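Local coordinates for bifunctional endo-1,4-beta-xylanase A (Neocallimastix patriciarum, PDB 2VG9), which hydrolyses internal 1,4-beta-xylosidic bonds of xylan as a family 11 glycoside hydrolase, here in an engineered loop-swap form, at residues F19-W24 / M32-G37; L59-Q64 / T68-I73; Y81-T84 / N90-L93. All blocks are in the same frame, centred on the assembly; numbering follows the deposited sequence.

Contact 1 (F19-W24 / M32-G37); sequences FSYEIW and MTLGSG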
ATOM      1  N   PHE A  19      13.102   8.733   1.342  1.00 12.90           N
ATOM      2  CA  PHE A  19      11.896   7.904   1.311  1.00 12.83           C
ATOM      3  C   PHE A  19      10.922   8.323   2.394  1.00 12.48           C
ATOM      4  O   PHE A  19      11.336   8.624   3.512  1.00 11.81           O
ATOM      5  CB  PHE A  19      12.263   6.419   1.458  1.00 12.76           C
ATOM      6  CG  PHE A  19      13.011   5.870   0.287  1.00 14.30           C
ATOM      7  CD1 PHE A  19      12.325   5.481  -0.876  1.00 13.78           C
ATOM      8  CD2 PHE A  19      14.398   5.731   0.338  1.00 13.13           C
ATOM      9  CE1 PHE A  19      13.037   4.964  -1.961  1.00 15.99           C
ATOM     10  CE2 PHE A  19      15.111   5.229  -0.755  1.00 17.57           C
ATOM     11  CZ  PHE A  19      14.439   4.853  -1.894  1.00 15.94           C
ATOM     12  N   SER A  20       9.626   8.375   2.073  1.00 12.30           N
ATOM     13  CA  SER A  20       8.641   8.748   3.078  1.00 11.26           C
ATOM     14  C   SER A  20       8.561   7.685   4.160  1.00 11.40           C
ATOM     15  O   SER A  20       9.024   6.545   3.969  1.00 10.26           O
ATOM     16  CB  SER A  20       7.237   8.925   2.450  1.00 12.02           C
ATOM     17  OG  SER A  20       6.724   7.686   1.964  1.00 12.76           O
ATOM     18  N   TYR A  21       7.959   8.055   5.285  1.00 11.65           N
ATOM     19  CA  TYR A  21       7.454   7.089   6.246  1.00 12.21           C
ATOM     20  C   TYR A  21       6.127   7.623   6.803  1.00 12.88           C
ATOM     21  O   TYR A  21       5.921   8.833   6.887  1.00 12.45           O
ATOM     22  CB  TYR A  21       8.482   6.774   7.360  1.00 12.13           C
ATOM     23  CG  TYR A  21       8.755   7.929   8.318  1.00 14.59           C
ATOM     24  CD1 TYR A  21       7.916   8.177   9.415  1.00 13.60           C
ATOM     25  CD2 TYR A  21       9.870   8.755   8.143  1.00 11.98           C
ATOM     26  CE1 TYR A  21       8.153   9.267  10.296  1.00 13.98           C
ATOM     27  CE2 TYR A  21      10.126   9.853   9.018  1.00 13.95           C
ATOM     28  CZ  TYR A  21       9.272  10.093  10.080  1.00 14.92           C
ATOM     29  OH  TYR A  21       9.534  11.141  10.936  1.00 15.20           O
ATOM     30  N   GLU A  22       5.230   6.711   7.157  1.00 12.99           N
ATOM     31  CA  GLU A  22       3.941   7.061   7.738  1.00 15.48           C
ATOM     32  C   GLU A  22       3.464   5.879   8.593  1.00 14.08           C
ATOM     33  O   GLU A  22       3.455   4.731   8.127  1.00 13.05           O
ATOM     34  CB  GLU A  22       2.917   7.374   6.630  1.00 15.18           C
ATOM     35  CG  GLU A  22       1.472   7.470   7.150  1.00 18.99           C
ATOM     36  CD  GLU A  22       0.519   8.109   6.144  1.00 21.16           C
ATOM     37  OE1 GLU A  22       0.571   7.741   4.942  1.00 26.09           O
ATOM     38  OE2 GLU A  22      -0.309   8.969   6.574  1.00 29.22           O
ATOM     39  N   ILE A  23       3.102   6.172   9.842  1.00 13.71           N
ATOM     40  CA  ILE A  23       2.428   5.202  10.724  1.00 13.19           C
ATOM     41  C   ILE A  23       1.174   5.889  11.278  1.00 13.55           C
ATOM     42  O   ILE A  23       1.214   7.094  11.586  1.00 12.81           O
ATOM     43  CB  ILE A  23       3.369   4.696  11.866  1.00 13.67           C
ATOM     44  CG1 ILE A  23       2.639   3.660  12.729  1.00 12.87           C
ATOM     45  CG2 ILE A  23       4.031   5.929  12.659  1.00 12.57           C
ATOM     46  CD1 ILE A  23       3.447   2.941  13.723  1.00  8.99           C
ATOM     47  N   TRP A  24       0.063   5.148  11.364  1.00 11.84           N
ATOM     48  CA  TRP A  24      -1.200   5.709  11.832  1.00 12.38           C
ATOM     49  C   TRP A  24      -2.022   4.611  12.489  1.00 12.57           C
ATOM     50  O   TRP A  24      -1.894   3.420  12.141  1.00 11.46           O
ATOM     51  CB  TRP A  24      -1.955   6.370  10.663  1.00 12.86           C
ATOM     52  CG  TRP A  24      -3.400   6.692  10.925  1.00 14.90           C
ATOM     53  CD1 TRP A  24      -3.931   7.891  11.326  1.00 15.28           C
ATOM     54  CD2 TRP A  24      -4.507   5.789  10.795  1.00 13.92           C
ATOM     55  NE1 TRP A  24      -5.291   7.775  11.473  1.00 17.97           N
ATOM     56  CE2 TRP A  24      -5.667   6.497  11.140  1.00 17.02           C
ATOM     57  CE3 TRP A  24      -4.616   4.447  10.437  1.00 14.55           C
ATOM     58  CZ2 TRP A  24      -6.929   5.906  11.118  1.00 16.46           C
ATOM     59  CZ3 TRP A  24      -5.856   3.863  10.424  1.00 13.94           C
ATOM     60  CH2 TRP A  24      -7.000   4.592  10.767  1.00 14.91           C
ATOM     61  N   MET A  32       6.815   2.049  14.418  1.00 15.13           N
ATOM     62  CA  MET A  32       7.670   1.811  13.279  1.00 15.32           C
ATOM     63  C   MET A  32       9.057   2.196  13.706  1.00 13.26           C
ATOM     64  O   MET A  32       9.256   3.236  14.320  1.00 12.32           O
ATOM     65  CB  MET A  32       7.253   2.669  12.073  1.00 14.46           C
ATOM     66  CG  MET A  32       8.237   2.560  10.878  1.00 17.38           C
ATOM     67  SD  MET A  32       7.866   3.656   9.463  1.00 18.90           S
ATOM     68  CE  MET A  32       6.325   4.254  10.044  1.00 15.51           C
ATOM     69  N   THR A  33      10.020   1.369  13.336  1.00 13.80           N
ATOM     70  CA  THR A  33      11.450   1.665  13.554  1.00 13.84           C
ATOM     71  C   THR A  33      12.060   1.778  12.183  1.00 13.09           C
ATOM     72  O   THR A  33      12.030   0.816  11.425  1.00 13.59           O
ATOM     73  CB  THR A  33      12.121   0.539  14.428  1.00 14.05           C
ATOM     74  OG1 THR A  33      11.455   0.488  15.713  1.00 13.87           O
ATOM     75  CG2 THR A  33      13.591   0.786  14.669  1.00 13.26           C
ATOM     76  N   LEU A  34      12.607   2.944  11.852  1.00 12.58           N
ATOM     77  CA  LEU A  34      13.299   3.149  10.559  1.00 13.06           C
ATOM     78  C   LEU A  34      14.571   2.333  10.445  1.00 12.77           C
ATOM     79  O   LEU A  34      15.223   2.088  11.446  1.00 13.39           O
ATOM     80  CB  LEU A  34      13.691   4.627  10.371  1.00 12.82           C
ATOM     81  CG  LEU A  34      12.629   5.695  10.507  1.00 13.94           C
ATOM     82  CD1 LEU A  34      13.228   7.079  10.201  1.00 15.16           C
ATOM     83  CD2 LEU A  34      11.409   5.391   9.618  1.00 14.30           C
ATOM     84  N   GLY A  35      14.923   1.909   9.229  1.00 12.64           N
ATOM     85  CA  GLY A  35      16.293   1.412   8.937  1.00 11.96           C
ATOM     86  C   GLY A  35      16.826   2.333   7.846  1.00 12.00           C
ATOM     87  O   GLY A  35      16.139   3.292   7.499  1.00 13.46           O
ATOM     88  N   SER A  36      18.018   2.066   7.302  1.00 12.24           N
ATOM     89  CA  SER A  36      18.572   2.835   6.174  1.00 12.92           C
ATOM     90  C   SER A  36      17.654   2.810   4.974  1.00 12.33           C
ATOM     91  O   SER A  36      16.935   1.816   4.756  1.00 10.73           O
ATOM     92  CB  SER A  36      19.911   2.255   5.677  1.00 14.17           C
ATOM     93  OG  SER A  36      20.720   1.867   6.773  1.00 20.80           O
ATOM     94  N   GLY A  37      17.707   3.891   4.193  1.00 10.81           N
ATOM     95  CA  GLY A  37      17.016   3.953   2.927  1.00 11.36           C
ATOM     96  C   GLY A  37      15.519   3.937   3.163  1.00 11.12           C
ATOM     97  O   GLY A  37      14.989   4.800   3.886  1.00 10.94           O
TER
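Ile23 and Met32 make the tight end of a contact between the two sheets of the beta jelly roll, where strands 19-24 and 32-34 face each other antiparallel, their axes 8.8 Å apart at closest. Mostly side chains fill that spacing. Met32 first reaches out with CG anti to its backbone N (chi1 174°), then bends at the sulfur, which brings CE to 3.5 Å from Ile23 CB. The two side chains run alongside each other head to tail, and Ile23 CD1 comes to 3.6 Å from Met32 N. A flexible thioether and a branched aliphatic chain suit this buried place, since both are apolar and the thioether can bend (chi3 -7°) to lay its methyl on the isoleucine. Next along, Leu34 lies roughly perpendicular to Tyr21, its CD2 methyl 3.9 Å from Tyr21 CG; Phe3 stacks on the same tyrosine ring. Met32 SD lies obliquely to that ring, a Met-aromatic contact with 5.5 Å from SD to the centroid.

The contact loosens at Gly35 and the exposed Ser36, where strand 32-34 has given way to a loop that does not touch 19-24. On the outward face of strand 19-24, Glu22 pairs with Arg56 in a salt bridge. Gly37, whose positive phi suits a residue without a side chain, closes in again with backbone only: its carbonyl carbon C lies 3.5 Å from Phe19 CD2.

Contact 2 (L59-Q64 / T68-I73); sequences LDFGSQ and TDYDYI
Phe61 and Tyr70 meet in a T-shaped (edge-to-face) stack, the phenylalanine supplying the edge and the tyrosine the face. Their planes stand at 85°, and the centroids are 5.0 Å apart. The corner that does the touching is Phe61 CD1, over the CZ-CE1 side of the tyrosine ring and 3.5 Å from Tyr70 CZ; Phe61 CE1 stands over the same face, 3.9 Å above the plane and off centre. The two side chains run past each other in opposite directions, sent out from the two ends of the connection between strands 52-60 and 73-86, which joins the two sheets of the jelly roll. In both, CG lies anti to the carbonyl carbon (chi1 -77° in Phe61, -64° in Tyr70), and the tyrosine is thereby carried along the phenylalanine until its hydroxyl lies beside the backbone of residues 61-64. Farther round the Phe61 ring, Ile73 CG2 approaches CZ obliquely at 4.2 Å, an aliphatic filler suited to a buried aromatic neighbour; Leu191 and Thr216 also pack against Phe61.

The polar end of Tyr70 is held through water. Two waters flank OH at the edge of the ring, both in its plane. One donates to Phe61 O at 3.1 Å and also bonds to Tyr70 OH. The other accepts from Gln64 N and reaches Tyr70 OH at 2.7 Å. Just before this, Asp60 OD1 accepts from Gly62 N at 3.1 Å, an Asx turn that bends the chain as it leaves strand 52-60; positive phi makes glycine apt there. Lys65 adds a cation-pi contact to Tyr70.

The chemistry explains why tyrosine suits this partly exposed position: its ring gives a pi face to the buried phenylalanine, while its hydroxyl, through two waters, joins two loop backbone groups.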
ATOM      1  N   LEU A  59       8.347   6.077  -2.159  1.00 12.63           N
ATOM      2  CA  LEU A  59       8.985   7.091  -2.966  1.00 14.40           C
ATOM      3  C   LEU A  59       7.866   7.995  -3.451  1.00 14.85           C
ATOM      4  O   LEU A  59       6.926   7.503  -4.087  1.00 14.50           O
ATOM      5  CB  LEU A  59       9.746   6.449  -4.157  1.00 13.69           C
ATOM      6  CG  LEU A  59      10.582   7.426  -4.995  1.00 15.57           C
ATOM      7  CD1 LEU A  59      11.602   8.148  -4.106  1.00 17.36           C
ATOM      8  CD2 LEU A  59      11.309   6.683  -6.133  1.00 16.26           C
ATOM      9  N   ASP A  60       7.942   9.293  -3.118  1.00 16.61           N
ATOM     10  CA  ASP A  60       6.947  10.281  -3.625  1.00 17.53           C
ATOM     11  C   ASP A  60       7.314  10.646  -5.036  1.00 17.80           C
ATOM     12  O   ASP A  60       8.504  10.837  -5.348  1.00 18.49           O
ATOM     13  CB  ASP A  60       6.869  11.558  -2.756  1.00 19.05           C
ATOM     14  CG  ASP A  60       6.068  12.740  -3.460  1.00 20.15           C
ATOM     15  OD1 ASP A  60       4.804  12.717  -3.597  1.00 25.65           O
ATOM     16  OD2 ASP A  60       6.727  13.738  -3.849  1.00 31.40           O
ATOM     17  N   PHE A  61       6.305  10.713  -5.904  1.00 17.53           N
ATOM     18  CA  PHE A  61       6.535  11.102  -7.306  1.00 17.36           C
ATOM     19  C   PHE A  61       6.055  12.540  -7.626  1.00 18.26           C
ATOM     20  O   PHE A  61       6.217  13.029  -8.750  1.00 18.41           O
ATOM     21  CB  PHE A  61       5.915  10.078  -8.253  1.00 15.34           C
ATOM     22  CG  PHE A  61       6.720   8.798  -8.396  1.00 16.91           C
ATOM     23  CD1 PHE A  61       7.398   8.511  -9.589  1.00 13.41           C
ATOM     24  CD2 PHE A  61       6.780   7.851  -7.341  1.00 14.73           C
ATOM     25  CE1 PHE A  61       8.127   7.291  -9.760  1.00 16.65           C
ATOM     26  CE2 PHE A  61       7.525   6.658  -7.477  1.00  9.49           C
ATOM     27  CZ  PHE A  61       8.194   6.366  -8.698  1.00 15.04           C
ATOM     28  N   GLY A  62       5.441  13.196  -6.644  1.00 18.81           N
ATOM     29  CA  GLY A  62       5.040  14.597  -6.792  1.00 20.42           C
ATOM     30  C   GLY A  62       3.763  14.849  -7.590  1.00 20.81           C
ATOM     31  O   GLY A  62       3.430  16.015  -7.851  1.00 21.39           O
ATOM     32  N   SER A  63       3.051  13.778  -7.980  1.00 21.08           N
ATOM     33  CA  SER A  63       1.827  13.895  -8.790  1.00 21.59           C
ATOM     34  C   SER A  63       2.063  14.730 -10.074  1.00 23.02           C
ATOM     35  O   SER A  63       1.286  15.645 -10.409  1.00 23.29           O
ATOM     36  CB  SER A  63       0.694  14.503  -7.967  1.00 21.79           C
ATOM     37  OG  SER A  63       0.384  13.731  -6.811  1.00 19.57           O
ATOM     38  N   GLN A  64       3.132  14.397 -10.788  1.00 23.32           N
ATOM     39  CA  GLN A  64       3.651  15.260 -11.834  1.00 25.40           C
ATOM     40  C   GLN A  64       3.155  14.785 -13.179  1.00 23.51           C
ATOM     41  O   GLN A  64       2.901  15.579 -14.085  1.00 23.41           O
ATOM     42  CB  GLN A  64       5.202  15.270 -11.804  1.00 25.33           C
ATOM     43  CG  GLN A  64       5.761  16.117 -10.672  1.00 28.92           C
ATOM     44  CD  GLN A  64       7.289  16.051 -10.515  1.00 30.58           C
ATOM     45  OE1 GLN A  64       7.859  16.751  -9.659  1.00 35.88           O
ATOM     46  NE2 GLN A  64       7.964  15.234 -11.349  1.00 36.68           N
ATOM     47  N   THR A  68       1.316   5.964 -15.986  1.00 12.86           N
ATOM     48  CA  THR A  68       1.800   5.074 -17.041  1.00 12.15           C
ATOM     49  C   THR A  68       2.822   5.738 -17.987  1.00 12.50           C
ATOM     50  O   THR A  68       3.390   5.038 -18.844  1.00 12.28           O
ATOM     51  CB  THR A  68       0.639   4.510 -17.892  1.00 12.56           C
ATOM     52  OG1 THR A  68      -0.262   5.580 -18.208  1.00 11.47           O
ATOM     53  CG2 THR A  68      -0.126   3.411 -17.124  1.00 10.83           C
ATOM     54  N   ASP A  69       3.030   7.058 -17.859  1.00 12.02           N
ATOM     55  CA  ASP A  69       4.143   7.736 -18.575  1.00 12.86           C
ATOM     56  C   ASP A  69       5.527   7.316 -18.107  1.00 13.72           C
ATOM     57  O   ASP A  69       6.482   7.406 -18.857  1.00 14.92           O
ATOM     58  CB  ASP A  69       4.081   9.244 -18.408  1.00 11.92           C
ATOM     59  CG  ASP A  69       2.993   9.846 -19.222  1.00 11.07           C
ATOM     60  OD1 ASP A  69       2.263   9.024 -19.853  1.00 11.08           O
ATOM     61  OD2 ASP A  69       2.818  11.074 -19.151  0.50  3.40           O
ATOM     62  N   TYR A  70       5.662   6.928 -16.850  1.00 14.74           N
ATOM     63  CA  TYR A  70       6.967   6.413 -16.398  1.00 14.91           C
ATOM     64  C   TYR A  70       7.258   5.099 -17.137  1.00 15.38           C
ATOM     65  O   TYR A  70       6.437   4.151 -17.100  1.00 15.81           O
ATOM     66  CB  TYR A  70       6.942   6.212 -14.892  1.00 14.07           C
ATOM     67  CG  TYR A  70       6.756   7.487 -14.125  1.00 13.49           C
ATOM     68  CD1 TYR A  70       7.866   8.243 -13.711  1.00 12.09           C
ATOM     69  CD2 TYR A  70       5.474   7.947 -13.794  1.00 13.00           C
ATOM     70  CE1 TYR A  70       7.697   9.434 -12.978  1.00 12.14           C
ATOM     71  CE2 TYR A  70       5.299   9.139 -13.086  1.00 12.49           C
ATOM     72  CZ  TYR A  70       6.410   9.866 -12.684  1.00 12.86           C
ATOM     73  OH  TYR A  70       6.221  11.018 -11.989  1.00 14.18           O
ATOM     74  N   ASP A  71       8.410   5.043 -17.808  1.00 15.76           N
ATOM     75  CA  ASP A  71       8.771   3.891 -18.648  1.00 15.87           C
ATOM     76  C   ASP A  71       8.886   2.611 -17.849  1.00 15.21           C
ATOM     77  O   ASP A  71       8.395   1.562 -18.275  1.00 14.05           O
ATOM     78  CB  ASP A  71      10.071   4.148 -19.408  1.00 18.32           C
ATOM     79  CG  ASP A  71       9.865   5.031 -20.649  1.00 21.27           C
ATOM     80  OD1 ASP A  71       8.723   5.124 -21.166  1.00 24.64           O
ATOM     81  OD2 ASP A  71      10.855   5.633 -21.104  1.00 25.83           O
ATOM     82  N   TYR A  72       9.524   2.711 -16.680  1.00 13.54           N
ATOM     83  CA  TYR A  72       9.744   1.558 -15.825  1.00 12.89           C
ATOM     84  C   TYR A  72       9.695   2.000 -14.367  1.00 12.82           C
ATOM     85  O   TYR A  72      10.293   3.011 -14.004  1.00 12.94           O
ATOM     86  CB  TYR A  72      11.098   0.884 -16.146  1.00 12.91           C
ATOM     87  CG  TYR A  72      11.250  -0.456 -15.488  1.00 12.27           C
ATOM     88  CD1 TYR A  72      10.889  -1.620 -16.163  1.00 12.46           C
ATOM     89  CD2 TYR A  72      11.742  -0.564 -14.177  1.00 10.83           C
ATOM     90  CE1 TYR A  72      11.016  -2.868 -15.559  1.00 12.60           C
ATOM     91  CE2 TYR A  72      11.890  -1.825 -13.553  1.00 13.05           C
ATOM     92  CZ  TYR A  72      11.513  -2.968 -14.253  1.00 13.98           C
ATOM     93  OH  TYR A  72      11.610  -4.222 -13.663  1.00 11.74           O
ATOM     94  N   ILE A  73       8.951   1.263 -13.539  1.00 11.32           N
ATOM     95  CA  ILE A  73       8.965   1.503 -12.088  1.00 11.06           C
ATOM     96  C   ILE A  73       9.196   0.134 -11.457  1.00 10.62           C
ATOM     97  O   ILE A  73       8.417  -0.789 -11.675  1.00  9.94           O
ATOM     98  CB  ILE A  73       7.666   2.172 -11.549  1.00 10.97           C
ATOM     99  CG1 ILE A  73       7.360   3.500 -12.269  1.00 11.72           C
ATOM    100  CG2 ILE A  73       7.750   2.364  -9.968  1.00  9.95           C
ATOM    101  CD1 ILE A  73       5.945   4.097 -11.891  1.00 11.72           C
TER
HETATM  102  O   HOH W   1       8.197  12.284 -11.015  1.00 38.27           O
HETATM  103  O   HOH W   2       3.889  11.936 -10.908  1.00 13.55           O

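Contact 3 (Y81-T84 / N90-L93); sequences YKQT and NSRL. With ACT (acetate ion), chain D.
Ser91 OG links Tyr81 and Gln83 in a chain of two hydrogen bonds: it accepts from Tyr81 OH at 2.9 Å and donates in turn to Gln83 OE1 at 2.7 Å. The serine can do both because its hydroxyl is donor and acceptor at once, and chi1 of 59° sets OG between the backbone N and the carbonyl carbon, pointing across to the opposite strand. Gln83, extended beyond CG, brings its amide level with the serine; the hydroxyl meets OE1 tilted 33° from the carbonyl plane. At the other end of that amide, NE2 makes a weak hydrogen bond to Asp120, and a bound cadmium ion lies about 4 Å from the side chain.

Outward from these bonds the contact becomes apolar. Leu93 CB lies over one face of the Tyr81 ring, a CH-pi contact of 4.2 Å to the centroid, and Leu93 CD2 touches Tyr81 CB at 4.1 Å. A phenylalanine here has no hydroxyl to donate, and Ser91 OG, left with its bond to Gln83 OE1 alone across these strands, would probably be less firmly fixed in rotation. Asn90 and Arg92 point away, to the other face of their strand, beside Trp121; there Asn90 ND2 makes a weak hydrogen bond to OXT of an acetate, probably from the crystallisation liquor.

The strand axes run antiparallel, 8.2 Å apart, side chains filling the space. This is the face-to-face sheet packing of the family 11 jelly roll, and the far face of strand 89-100 is consistent with the concave, cleft-lining side of that fold.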
ATOM      1  N   TYR A  81       6.766 -11.225   7.846  1.00 13.45           N
ATOM      2  CA  TYR A  81       5.468 -10.629   8.098  1.00 14.34           C
ATOM      3  C   TYR A  81       4.600 -11.727   8.706  1.00 15.07           C
ATOM      4  O   TYR A  81       4.551 -12.835   8.183  1.00 13.88           O
ATOM      5  CB  TYR A  81       4.893 -10.072   6.790  1.00 13.71           C
ATOM      6  CG  TYR A  81       3.401  -9.973   6.705  1.00 14.64           C
ATOM      7  CD1 TYR A  81       2.665  -9.170   7.583  1.00 15.00           C
ATOM      8  CD2 TYR A  81       2.715 -10.656   5.708  1.00 12.62           C
ATOM      9  CE1 TYR A  81       1.265  -9.067   7.459  1.00 11.50           C
ATOM     10  CE2 TYR A  81       1.332 -10.562   5.582  1.00  9.72           C
ATOM     11  CZ  TYR A  81       0.619  -9.788   6.459  1.00 12.44           C
ATOM     12  OH  TYR A  81      -0.737  -9.725   6.308  1.00 13.16           O
ATOM     13  N   LYS A  82       3.960 -11.408   9.827  1.00 15.41           N
ATOM     14  CA  LYS A  82       3.233 -12.375  10.615  1.00 17.79           C
ATOM     15  C   LYS A  82       2.051 -11.634  11.269  1.00 16.64           C
ATOM     16  O   LYS A  82       2.222 -10.518  11.771  1.00 16.46           O
ATOM     17  CB  LYS A  82       4.187 -12.926  11.691  1.00 17.81           C
ATOM     18  CG  LYS A  82       3.663 -14.042  12.582  1.00 23.09           C
ATOM     19  CD  LYS A  82       4.826 -14.743  13.359  1.00 23.52           C
ATOM     20  CE  LYS A  82       5.711 -15.671  12.430  1.00 29.61           C
ATOM     21  NZ  LYS A  82       6.789 -16.544  13.158  1.00 30.15           N
ATOM     22  N   GLN A  83       0.875 -12.256  11.254  1.00 14.53           N
ATOM     23  CA  GLN A  83      -0.240 -11.813  12.065  1.00 15.08           C
ATOM     24  C   GLN A  83      -0.306 -12.685  13.333  1.00 15.01           C
ATOM     25  O   GLN A  83      -0.323 -13.926  13.259  1.00 16.33           O
ATOM     26  CB  GLN A  83      -1.539 -11.840  11.260  1.00 14.85           C
ATOM     27  CG  GLN A  83      -2.700 -11.217  11.960  1.00 15.51           C
ATOM     28  CD  GLN A  83      -3.893 -11.109  11.077  1.00 15.27           C
ATOM     29  OE1 GLN A  83      -4.035 -10.153  10.305  1.00 13.16           O
ATOM     30  NE2 GLN A  83      -4.781 -12.088  11.183  1.00 12.36           N
ATOM     31  N   THR A  84      -0.342 -12.063  14.499  1.00 14.28           N
ATOM     32  CA  THR A  84      -0.266 -12.858  15.733  1.00 13.91           C
ATOM     33  C   THR A  84      -1.566 -12.922  16.554  1.00 13.92           C
ATOM     34  O   THR A  84      -1.720 -13.793  17.457  1.00 14.29           O
ATOM     35  CB  THR A  84       0.885 -12.381  16.613  1.00 13.79           C
ATOM     36  OG1 THR A  84       0.655 -11.016  16.952  1.00 14.11           O
ATOM     37  CG2 THR A  84       2.194 -12.505  15.892  1.00 14.80           C
ATOM     38  N   ASN A  90      -7.741  -8.945  10.100  1.00  9.27           N
ATOM     39  CA  ASN A  90      -6.974  -9.261   8.912  1.00  9.43           C
ATOM     40  C   ASN A  90      -5.808  -8.293   8.765  1.00  9.45           C
ATOM     41  O   ASN A  90      -5.657  -7.341   9.545  1.00  8.67           O
ATOM     42  CB  ASN A  90      -7.885  -9.232   7.682  1.00  9.59           C
ATOM     43  CG  ASN A  90      -8.572  -7.896   7.484  1.00 11.87           C
ATOM     44  OD1 ASN A  90      -7.954  -6.947   7.018  1.00  9.06           O
ATOM     45  ND2 ASN A  90      -9.885  -7.836   7.790  1.00 14.95           N
ATOM     46  N   SER A  91      -4.947  -8.574   7.806  1.00  9.04           N
ATOM     47  CA  SER A  91      -3.866  -7.666   7.514  1.00  9.25           C
ATOM     48  C   SER A  91      -3.360  -7.974   6.113  1.00  9.44           C
ATOM     49  O   SER A  91      -3.718  -8.999   5.510  1.00  9.38           O
ATOM     50  CB  SER A  91      -2.750  -7.739   8.577  1.00  9.13           C
ATOM     51  OG  SER A  91      -2.218  -9.033   8.683  1.00 10.53           O
ATOM     52  N   ARG A  92      -2.545  -7.069   5.584  1.00  9.04           N
ATOM     53  CA  ARG A  92      -1.967  -7.261   4.280  1.00  8.66           C
ATOM     54  C   ARG A  92      -0.608  -6.592   4.201  1.00  8.77           C
ATOM     55  O   ARG A  92      -0.328  -5.602   4.906  1.00  8.32           O
ATOM     56  CB  ARG A  92      -2.883  -6.664   3.219  1.00 10.17           C
ATOM     57  CG  ARG A  92      -2.914  -5.133   3.218  1.00 12.77           C
ATOM     58  CD  ARG A  92      -3.944  -4.630   2.211  1.00 17.19           C
ATOM     59  NE  ARG A  92      -5.272  -4.839   2.766  1.00 18.87           N
ATOM     60  CZ  ARG A  92      -6.390  -4.250   2.347  1.00 20.97           C
ATOM     61  NH1 ARG A  92      -6.387  -3.394   1.326  1.00 21.07           N
ATOM     62  NH2 ARG A  92      -7.525  -4.539   2.954  1.00 19.16           N
ATOM     63  N   LEU A  93       0.226  -7.143   3.328  1.00  8.03           N
ATOM     64  CA  LEU A  93       1.486  -6.517   2.922  1.00  8.70           C
ATOM     65  C   LEU A  93       1.373  -6.247   1.412  1.00  9.15           C
ATOM     66  O   LEU A  93       1.173  -7.181   0.601  1.00  8.94           O
ATOM     67  CB  LEU A  93       2.647  -7.472   3.200  1.00  8.41           C
ATOM     68  CG  LEU A  93       4.086  -7.054   2.889  1.00  9.12           C
ATOM     69  CD1 LEU A  93       4.489  -5.888   3.754  1.00  9.13           C
ATOM     70  CD2 LEU A  93       5.029  -8.285   3.094  1.00  8.72           C
TER
HETATM   71  C   ACT D1220     -13.684  -6.669   6.753  1.00 45.70           C
HETATM   72  O   ACT D1220     -14.606  -5.978   6.234  1.00 45.89           O
HETATM   73  OXT ACT D1220     -12.604  -6.068   6.986  1.00 45.42           O
HETATM   74  CH3 ACT D1220     -13.853  -8.127   7.077  1.00 45.14           C

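Overall arrangement
From the N terminus the contacts follow in series, none enclosing or crossing another. Contact 1 closes first, over seven residues, bringing strand 19-26 of the larger sheet against strand 29-34 of the smaller. Contact 2 closes a very short loop where the chain leaves strand 52-60 and heads for strand 73-86, so it spans the passage from one sheet to the other. Contact 3 closes the turn between strands 73-86 and 89-100, returning to the larger sheet. Contacts 1 and 2 touch, through Phe19 CE1 and Leu59 CD1 at 4.1 Å, on neighbouring strands. Contacts 2 and 3 lie on opposite sides of the chain's centre, their own centres 28 Å apart.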